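Local coordinates for protein taurine:2-oxoglutarate aminotransferase (PDB 6JIX) that uses pyridoxal 5'-phosphate as cofactor and probably transfers the amino group of taurine to 2-oxoglutarate, at residues Ile136-Arg141 / Ser151-Asp156; Asp156-Ala161 / Phe410-Asn415; Gln397-Leu402 / Thr414-Cys419. All coordinates share one frame; numbering follows the deposited sequence.

Contact 1. Residues Ile136-Arg141 / Ser151-Asp156; sequences IFSCYR and SNASGD
Ser138 reaches across from its strand to the carbonyl of Ala153, in the last turn of the neighbouring helix, and Ser138 OG donates a 2.7 Å hydrogen bond to Ala153 O. The torsion chi1 of 48° sets OG between the backbone N and the carbonyl carbon of its own residue and turns it to the helix. The hydroxyl then meets the acceptor in the carbonyl plane, on a lone pair, with a C=O...donor angle of 129°. A serine suits this place because the helix ends here: Ser154 already leaves helical geometry, and a short hydroxyl can serve the carbonyl of the final turn. Ala153 adds only a methyl, whose CB lies 4.1 Å from Ser138 OG, so strand and helix end can approach closely.

Further along, backbone replaces side chain. Gly155 runs beside the end of the strand, and its lack of a side chain lets Gly155 CA come within 3.4 Å of Cys139 O in a CH...O contact. The side chain of Tyr140 starts away from the other segment, yet its ring presents an edge to the carbonyl of Gly155, with Tyr140 CD1 4.5 Å from Gly155 O and the oxygen near the ring plane.

Strand 135-139 lies inside the seven-stranded mixed sheet, between parallel strands 213-219 and 171-174. Ser138 turns toward helix 148-153, while Phe137 points away and packs on helix 190-208; Ala153 also touches Phe171 of the adjoining strand.

Contact 2. Residues Asp156-Ala161 / Phe410-Asn415; sequences DWRRFA and FGRETN
Arg412 lays its guanidinium flat on that of Arg158, the centres 3.5 Å apart and the planes only 6° from parallel, with NH1 of Arg412 above the middle of the Arg158 group. This is the tightly packed part. The long arginine chains come from opposite directions, and the bend of Arg412 at chi3 helps turn its flat end onto its partner. Asp156 holds Arg158 from the edge: Arg158 NH2 donates to Asp156 OD1 at 3.1 Å, in the guanidinium plane, and the same oxygen accepts from Asn225. Its link to the second arginine is long, Asp156 OD1 to Arg412 NE 3.9 Å, over a face and by charge alone.

The Trp157-Glu413 side has a single hydrogen bond, Trp157 NE1 to a syn lone pair of Glu413 OE2 at 3.0 Å, bent to 146°. Arg412 NH2 also lies 3.2 Å from Trp157 CZ2, but ring and guanidinium planes are 47° apart. His389 stacks on the Trp157 ring and gives its backbone N to Glu413 OE1, while Gln309 of the second subunit packs against the indole.

Arg158 makes cation-pi contacts with Tyr143 and Trp23. Asp156 probably offsets the like charges of the stacked arginines, in a network beside glutamate-binding Trp23.

Contact 3. Residues Gln397-Leu402 / Thr414-Cys419; sequences QIMAKL and TNINIC
Ile416 faces helix 395-404 and meets three of its residues, Ile398, Met399 and Leu402, in contacts that are almost wholly apolar. The branched side chain divides the work between its two arms. With chi1 at -49°, CG1 lies beside the backbone N and carries CD1 to Ile398, where Ile416 CD1 rests 3.7 Å from Ile398 CG2 and the two side chains cross at about a right angle. The other arm, CG2, lies beside the carbonyl carbon and serves two partners. Leu402 meets it tip to tip, its CD1 4.1 Å from Ile416 CG2, whereas Met399 slides past in the opposite direction with SD 3.9 Å from the same methyl. Beta-branched isoleucine fits a strand and offers two arms, and leucine projects its methyls from the next turn of the helix.

The contact between Met399 and the backbone is of another kind. This flexible chain, bent at chi2 (44°) and chi3, turns so that Met399 CE approaches Asn415 O at 3.7 Å, a van der Waals contact of a methyl with a carbonyl. No hydrogen bond joins the two segments; the backbone of the strand bonds to Leu373 and Ser371 of strand 370-376 through Ile416 and Ile418, and to Phe410 through Asn417. Ile398 and Leu402 also pack on Val439 of helix 426-447.

Helix and strand axes lie 10.1 Å apart at 35°, the layered arrangement of a helix on a sheet. It belongs to the C-terminal alpha/beta part of a class-III aminotransferase, where Ile416 also touches Thr409, a residue that binds glutamate.

In the fold
Contact 1 comes first along the chain, in the seven-stranded sheet and the helix beside it; contact 2 continues from its end, sharing Asp156, and joins that region to the loop 410-415, some 250 residues later. Contact 3 shares Thr414 and Asn415 with contact 2 and lies in the C-terminal region, where helix 395-404 packs on the three-stranded antiparallel sheet. The centres of contacts 1 and 2 are about 12 Å apart, those of 2 and 3 about 14 Å, and those of 1 and 3 about 25 Å. Contact 2 is thus one bridge between the two sheet regions, and the side chain of its Arg158 lies about 6 Å from the bound pyridoxal phosphate.

Contact 1. Residues Ile136-Arg141 / Ser151-Asp156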
loop_
_atom_site.group_PDB
_atom_site.type_symbol
_atom_site.label_atom_id
_atom_site.label_comp_id
_atom_site.label_asym_id
_atom_site.label_seq_id
_atom_site.Cartn_x
_atom_site.Cartn_y
_atom_site.Cartn_z
ATOM N N ILE A 136 9.900 -14.588 12.627
ATOM C CA ILE A 136 9.531 -14.913 11.251
ATOM C C ILE A 136 10.776 -15.450 10.556
ATOM O O ILE A 136 11.816 -14.778 10.542
ATOM C CB ILE A 136 9.001 -13.689 10.482
ATOM C CG1 ILE A 136 7.767 -13.078 11.157
ATOM C CG2 ILE A 136 8.779 -14.053 9.010
ATOM C CD1 ILE A 136 6.519 -13.948 11.126
ATOM N N PHE A 137 10.679 -16.652 9.987
ATOM C CA PHE A 137 11.719 -17.184 9.112
ATOM C C PHE A 137 11.390 -16.860 7.660
ATOM O O PHE A 137 10.241 -17.010 7.221
ATOM C CB PHE A 137 11.846 -18.707 9.273
ATOM C CG PHE A 137 12.836 -19.139 10.327
ATOM C CD1 PHE A 137 12.806 -18.592 11.598
ATOM C CD2 PHE A 137 13.788 -20.103 10.044
ATOM C CE1 PHE A 137 13.722 -18.984 12.570
ATOM C CE2 PHE A 137 14.711 -20.513 11.018
ATOM C CZ PHE A 137 14.678 -19.945 12.284
ATOM N N SER A 138 12.404 -16.446 6.899
ATOM C CA SER A 138 12.198 -16.254 5.468
ATOM C C SER A 138 13.510 -16.471 4.732
ATOM O O SER A 138 14.592 -16.468 5.332
ATOM C CB SER A 138 11.624 -14.874 5.146
ATOM O OG SER A 138 12.329 -13.857 5.817
ATOM N N CYS A 139 13.401 -16.637 3.413
ATOM C CA CYS A 139 14.542 -17.050 2.608
ATOM C C CYS A 139 15.407 -15.858 2.233
ATOM O O CYS A 139 14.899 -14.763 1.962
ATOM C CB CYS A 139 14.083 -17.747 1.332
ATOM S SG CYS A 139 12.915 -19.062 1.572
ATOM N N TYR A 140 16.723 -16.092 2.190
ATOM C CA TYR A 140 17.653 -15.086 1.684
ATOM C C TYR A 140 17.390 -14.778 0.211
ATOM O O TYR A 140 17.492 -13.622 -0.216
ATOM C CB TYR A 140 19.096 -15.562 1.872
ATOM C CG TYR A 140 19.709 -15.247 3.218
ATOM C CD1 TYR A 140 19.815 -13.940 3.671
ATOM C CD2 TYR A 140 20.196 -16.260 4.040
ATOM C CE1 TYR A 140 20.387 -13.653 4.922
ATOM C CE2 TYR A 140 20.773 -15.982 5.283
ATOM C CZ TYR A 140 20.871 -14.681 5.719
ATOM O OH TYR A 140 21.440 -14.400 6.953
ATOM N N ARG A 141 17.044 -15.795 -0.582
ATOM C CA ARG A 141 16.729 -15.599 -2.000
ATOM C C ARG A 141 15.226 -15.377 -2.127
ATOM O O ARG A 141 14.450 -16.272 -2.479
ATOM C CB ARG A 141 17.184 -16.794 -2.823
ATOM C CG ARG A 141 18.630 -16.781 -3.267
ATOM C CD ARG A 141 19.062 -18.203 -3.641
ATOM N NE ARG A 141 20.434 -18.282 -4.136
ATOM C CZ ARG A 141 21.262 -19.290 -3.882
ATOM N NH1 ARG A 141 20.858 -20.310 -3.140
ATOM N NH2 ARG A 141 22.492 -19.285 -4.380
ATOM N N SER A 151 10.411 -5.597 3.929
ATOM C CA SER A 151 11.795 -5.532 3.478
ATOM C C SER A 151 12.727 -6.241 4.449
ATOM O O SER A 151 13.695 -6.879 4.020
ATOM C CB SER A 151 12.228 -4.077 3.282
ATOM O OG SER A 151 13.445 -4.011 2.556
ATOM N N ASN A 152 12.454 -6.152 5.757
ATOM C CA ASN A 152 13.213 -6.961 6.704
ATOM C C ASN A 152 12.990 -8.445 6.438
ATOM O O ASN A 152 13.915 -9.257 6.580
ATOM C CB ASN A 152 12.841 -6.602 8.143
ATOM C CG ASN A 152 13.722 -5.516 8.716
ATOM O OD1 ASN A 152 14.833 -5.771 9.206
ATOM N ND2 ASN A 152 13.236 -4.293 8.657
ATOM N N ALA A 153 11.774 -8.819 6.027
ATOM C CA ALA A 153 11.523 -10.212 5.687
ATOM C C ALA A 153 12.156 -10.605 4.355
ATOM O O ALA A 153 12.439 -11.791 4.143
ATOM C CB ALA A 153 10.018 -10.484 5.653
ATOM N N SER A 154 12.409 -9.640 3.472
ATOM C CA SER A 154 12.979 -9.936 2.162
ATOM C C SER A 154 14.458 -10.287 2.265
ATOM O O SER A 154 15.193 -9.729 3.090
ATOM C CB SER A 154 12.788 -8.751 1.227
ATOM O OG SER A 154 11.409 -8.565 1.014
ATOM N N GLY A 155 14.888 -11.219 1.415
ATOM C CA GLY A 155 16.271 -11.668 1.393
ATOM C C GLY A 155 17.234 -10.831 0.571
ATOM O O GLY A 155 18.387 -10.627 0.988
ATOM N N ASP A 156 16.802 -10.339 -0.593
ATOM C CA ASP A 156 17.778 -9.733 -1.489
ATOM C C ASP A 156 18.208 -8.358 -0.961
ATOM O O ASP A 156 17.621 -7.791 -0.030
ATOM C CB ASP A 156 17.258 -9.686 -2.940
ATOM C CG ASP A 156 16.102 -8.686 -3.168
ATOM O OD1 ASP A 156 15.257 -8.967 -4.061
ATOM O OD2 ASP A 156 16.045 -7.624 -2.492
#

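Contact 2. Residues Asp156-Ala161 / Phe410-Asn415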
loop_
_atom_site.group_PDB
_atom_site.type_symbol
_atom_site.label_atom_id
_atom_site.label_comp_id
_atom_site.label_asym_id
_atom_site.label_seq_id
_atom_site.Cartn_x
_atom_site.Cartn_y
_atom_site.Cartn_z
ATOM N N ASP A 156 16.802 -10.339 -0.593
ATOM C CA ASP A 156 17.778 -9.733 -1.489
ATOM C C ASP A 156 18.208 -8.358 -0.961
ATOM O O ASP A 156 17.621 -7.791 -0.030
ATOM C CB ASP A 156 17.258 -9.686 -2.940
ATOM C CG ASP A 156 16.102 -8.686 -3.168
ATOM O OD1 ASP A 156 15.257 -8.967 -4.061
ATOM O OD2 ASP A 156 16.045 -7.624 -2.492
ATOM N N TRP A 157 19.271 -7.833 -1.574
ATOM C CA TRP A 157 20.016 -6.708 -1.027
ATOM C C TRP A 157 19.206 -5.421 -0.933
ATOM O O TRP A 157 19.680 -4.466 -0.312
ATOM C CB TRP A 157 21.277 -6.480 -1.869
ATOM C CG TRP A 157 21.043 -6.393 -3.376
ATOM C CD1 TRP A 157 21.261 -7.379 -4.298
ATOM C CD2 TRP A 157 20.588 -5.248 -4.117
ATOM N NE1 TRP A 157 20.948 -6.928 -5.558
ATOM C CE2 TRP A 157 20.539 -5.623 -5.477
ATOM C CE3 TRP A 157 20.217 -3.948 -3.764
ATOM C CZ2 TRP A 157 20.133 -4.746 -6.481
ATOM C CZ3 TRP A 157 19.801 -3.076 -4.768
ATOM C CH2 TRP A 157 19.763 -3.482 -6.107
ATOM N N ARG A 158 18.010 -5.362 -1.518
ATOM C CA ARG A 158 17.173 -4.179 -1.339
ATOM C C ARG A 158 16.761 -3.976 0.115
ATOM O O ARG A 158 16.264 -2.894 0.461
ATOM C CB ARG A 158 15.948 -4.274 -2.246
ATOM C CG ARG A 158 16.293 -4.137 -3.737
ATOM C CD ARG A 158 15.053 -4.188 -4.581
ATOM N NE ARG A 158 14.640 -5.564 -4.815
ATOM C CZ ARG A 158 13.642 -5.912 -5.617
ATOM N NH1 ARG A 158 12.948 -4.975 -6.247
ATOM N NH2 ARG A 158 13.341 -7.193 -5.788
ATOM N N ARG A 159 16.932 -5.001 0.957
ATOM C CA ARG A 159 16.719 -4.898 2.396
ATOM C C ARG A 159 17.782 -4.043 3.105
ATOM O O ARG A 159 17.491 -3.475 4.165
ATOM C CB ARG A 159 16.691 -6.313 2.993
ATOM C CG ARG A 159 17.260 -6.425 4.403
ATOM C CD ARG A 159 16.858 -7.733 5.037
ATOM N NE ARG A 159 17.451 -8.844 4.311
ATOM C CZ ARG A 159 18.677 -9.307 4.527
ATOM N NH1 ARG A 159 19.438 -8.756 5.462
ATOM N NH2 ARG A 159 19.149 -10.323 3.810
ATOM N N PHE A 160 18.994 -3.917 2.541
ATOM C CA PHE A 160 20.087 -3.253 3.248
ATOM C C PHE A 160 19.733 -1.799 3.564
ATOM O O PHE A 160 20.043 -1.292 4.657
ATOM C CB PHE A 160 21.386 -3.342 2.436
ATOM C CG PHE A 160 21.836 -4.750 2.139
ATOM C CD1 PHE A 160 21.208 -5.850 2.728
ATOM C CD2 PHE A 160 22.892 -4.979 1.266
ATOM C CE1 PHE A 160 21.618 -7.168 2.435
ATOM C CE2 PHE A 160 23.314 -6.281 0.966
ATOM C CZ PHE A 160 22.671 -7.384 1.545
ATOM N N ALA A 161 19.116 -1.098 2.605
ATOM C CA ALA A 161 18.682 0.272 2.860
ATOM C C ALA A 161 17.662 0.315 3.986
ATOM O O ALA A 161 17.775 1.134 4.904
ATOM C CB ALA A 161 18.100 0.898 1.592
ATOM N N PHE A 410 12.556 -7.935 -18.202
ATOM C CA PHE A 410 13.497 -7.498 -17.182
ATOM C C PHE A 410 14.078 -8.738 -16.530
ATOM O O PHE A 410 13.647 -9.861 -16.792
ATOM C CB PHE A 410 12.831 -6.584 -16.138
ATOM C CG PHE A 410 12.009 -7.328 -15.107
ATOM C CD1 PHE A 410 10.736 -7.809 -15.419
ATOM C CD2 PHE A 410 12.505 -7.551 -13.824
ATOM C CE1 PHE A 410 9.974 -8.508 -14.470
ATOM C CE2 PHE A 410 11.746 -8.249 -12.869
ATOM C CZ PHE A 410 10.486 -8.726 -13.191
ATOM N N GLY A 411 15.051 -8.517 -15.656
ATOM C CA GLY A 411 15.621 -9.600 -14.880
ATOM C C GLY A 411 16.231 -9.031 -13.621
ATOM O O GLY A 411 16.302 -7.816 -13.431
ATOM N N ARG A 412 16.617 -9.935 -12.731
ATOM C CA ARG A 412 17.416 -9.591 -11.565
ATOM C C ARG A 412 18.646 -10.478 -11.556
ATOM O O ARG A 412 18.670 -11.551 -12.170
ATOM C CB ARG A 412 16.620 -9.737 -10.261
ATOM C CG ARG A 412 15.597 -8.597 -10.069
ATOM C CD ARG A 412 15.131 -8.480 -8.629
ATOM N NE ARG A 412 16.227 -8.101 -7.746
ATOM C CZ ARG A 412 16.518 -6.847 -7.428
ATOM N NH1 ARG A 412 15.789 -5.844 -7.911
ATOM N NH2 ARG A 412 17.540 -6.599 -6.629
ATOM N N GLU A 413 19.699 -10.001 -10.908
ATOM C CA GLU A 413 20.917 -10.799 -10.739
ATOM C C GLU A 413 21.415 -11.238 -12.113
ATOM O O GLU A 413 21.752 -10.369 -12.939
ATOM C CB GLU A 413 20.615 -11.940 -9.762
ATOM C CG GLU A 413 20.453 -11.518 -8.309
ATOM C CD GLU A 413 21.197 -10.232 -7.973
ATOM O OE1 GLU A 413 22.406 -10.107 -8.306
ATOM O OE2 GLU A 413 20.563 -9.343 -7.365
ATOM N N THR A 414 21.509 -12.537 -12.394
ATOM C CA THR A 414 22.123 -13.074 -13.601
ATOM C C THR A 414 21.075 -13.677 -14.531
ATOM O O THR A 414 21.406 -14.526 -15.366
ATOM C CB THR A 414 23.201 -14.118 -13.236
ATOM O OG1 THR A 414 24.190 -14.219 -14.266
ATOM C CG2 THR A 414 22.618 -15.512 -13.024
ATOM N N ASN A 415 19.811 -13.247 -14.403
ATOM C CA ASN A 415 18.695 -13.885 -15.091
ATOM C C ASN A 415 17.993 -12.950 -16.054
ATOM O O ASN A 415 17.970 -11.729 -15.876
ATOM C CB ASN A 415 17.666 -14.421 -14.110
ATOM C CG ASN A 415 18.299 -15.254 -13.047
ATOM O OD1 ASN A 415 18.552 -14.778 -11.928
ATOM N ND2 ASN A 415 18.622 -16.495 -13.394
#

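Contact 3. Residues Gln397-Leu402 / Thr414-Cys419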
loop_
_atom_site.group_PDB
_atom_site.type_symbol
_atom_site.label_atom_id
_atom_site.label_comp_id
_atom_site.label_asym_id
_atom_site.label_seq_id
_atom_site.Cartn_x
_atom_site.Cartn_y
_atom_site.Cartn_z
ATOM N N GLN A 397 22.473 -4.180 -20.314
ATOM C CA GLN A 397 22.875 -4.194 -21.719
ATOM C C GLN A 397 22.072 -5.217 -22.519
ATOM O O GLN A 397 21.552 -4.914 -23.599
ATOM C CB GLN A 397 24.360 -4.533 -21.795
ATOM C CG GLN A 397 25.194 -3.723 -22.733
ATOM C CD GLN A 397 26.665 -4.061 -22.572
ATOM O OE1 GLN A 397 27.203 -4.045 -21.457
ATOM N NE2 GLN A 397 27.312 -4.428 -23.679
ATOM N N ILE A 398 21.986 -6.450 -22.003
ATOM C CA ILE A 398 21.224 -7.516 -22.655
ATOM C C ILE A 398 19.742 -7.172 -22.697
ATOM O O ILE A 398 19.060 -7.387 -23.709
ATOM C CB ILE A 398 21.439 -8.847 -21.916
ATOM C CG1 ILE A 398 22.924 -9.132 -21.710
ATOM C CG2 ILE A 398 20.706 -9.968 -22.633
ATOM C CD1 ILE A 398 23.169 -10.365 -20.877
ATOM N N MET A 399 19.218 -6.655 -21.583
ATOM C CA MET A 399 17.819 -6.261 -21.522
ATOM C C MET A 399 17.518 -5.173 -22.542
ATOM O O MET A 399 16.407 -5.121 -23.081
ATOM C CB MET A 399 17.480 -5.796 -20.104
ATOM C CG MET A 399 16.517 -6.698 -19.324
ATOM S SD MET A 399 16.821 -8.469 -19.425
ATOM C CE MET A 399 17.902 -8.716 -18.004
ATOM N N ALA A 400 18.501 -4.309 -22.827
ATOM C CA ALA A 400 18.331 -3.234 -23.804
ATOM C C ALA A 400 18.456 -3.741 -25.237
ATOM O O ALA A 400 17.718 -3.294 -26.120
ATOM C CB ALA A 400 19.351 -2.130 -23.547
ATOM N N LYS A 401 19.400 -4.649 -25.500
ATOM C CA LYS A 401 19.449 -5.279 -26.815
ATOM C C LYS A 401 18.113 -5.952 -27.127
ATOM O O LYS A 401 17.617 -5.879 -28.261
ATOM C CB LYS A 401 20.630 -6.264 -26.887
ATOM N N LEU A 402 17.506 -6.596 -26.123
ATOM C CA LEU A 402 16.183 -7.194 -26.285
ATOM C C LEU A 402 15.102 -6.138 -26.500
ATOM O O LEU A 402 14.247 -6.280 -27.381
ATOM C CB LEU A 402 15.852 -8.030 -25.059
ATOM C CG LEU A 402 16.490 -9.408 -24.982
ATOM C CD1 LEU A 402 16.296 -9.944 -23.575
ATOM C CD2 LEU A 402 15.865 -10.333 -26.006
ATOM N N THR A 414 21.509 -12.537 -12.394
ATOM C CA THR A 414 22.123 -13.074 -13.601
ATOM C C THR A 414 21.075 -13.677 -14.531
ATOM O O THR A 414 21.406 -14.526 -15.366
ATOM C CB THR A 414 23.201 -14.118 -13.236
ATOM O OG1 THR A 414 24.190 -14.219 -14.266
ATOM C CG2 THR A 414 22.618 -15.512 -13.024
ATOM N N ASN A 415 19.811 -13.247 -14.403
ATOM C CA ASN A 415 18.695 -13.885 -15.091
ATOM C C ASN A 415 17.993 -12.950 -16.054
ATOM O O ASN A 415 17.970 -11.729 -15.876
ATOM C CB ASN A 415 17.666 -14.421 -14.110
ATOM C CG ASN A 415 18.299 -15.254 -13.047
ATOM O OD1 ASN A 415 18.552 -14.778 -11.928
ATOM N ND2 ASN A 415 18.622 -16.495 -13.394
ATOM N N ILE A 416 17.416 -13.569 -17.077
ATOM C CA ILE A 416 16.415 -12.958 -17.932
ATOM C C ILE A 416 15.100 -13.660 -17.644
ATOM O O ILE A 416 15.022 -14.894 -17.688
ATOM C CB ILE A 416 16.785 -13.056 -19.421
ATOM C CG1 ILE A 416 18.229 -12.589 -19.637
ATOM C CG2 ILE A 416 15.859 -12.184 -20.218
ATOM C CD1 ILE A 416 18.698 -12.632 -21.063
ATOM N N ASN A 417 14.079 -12.880 -17.318
ATOM C CA ASN A 417 12.749 -13.441 -17.161
ATOM C C ASN A 417 12.058 -13.524 -18.508
ATOM O O ASN A 417 12.268 -12.685 -19.390
ATOM C CB ASN A 417 11.894 -12.592 -16.218
ATOM C CG ASN A 417 12.489 -12.489 -14.832
ATOM O OD1 ASN A 417 13.036 -13.464 -14.314
ATOM N ND2 ASN A 417 12.381 -11.308 -14.216
ATOM N N ILE A 418 11.219 -14.541 -18.657
ATOM C CA ILE A 418 10.255 -14.591 -19.738
ATOM C C ILE A 418 8.930 -14.960 -19.084
ATOM O O ILE A 418 8.709 -16.116 -18.708
ATOM C CB ILE A 418 10.647 -15.565 -20.848
ATOM C CG1 ILE A 418 11.999 -15.155 -21.440
ATOM C CG2 ILE A 418 9.593 -15.541 -21.939
ATOM C CD1 ILE A 418 13.212 -15.920 -20.850
ATOM N N CYS A 419 8.063 -13.963 -18.903
ATOM C CA CYS A 419 6.775 -14.126 -18.233
ATOM C C CYS A 419 5.737 -13.350 -19.029
ATOM O O CYS A 419 5.214 -12.324 -18.570
ATOM C CB CYS A 419 6.849 -13.626 -16.790
ATOM S SG CYS A 419 8.193 -14.316 -15.821
#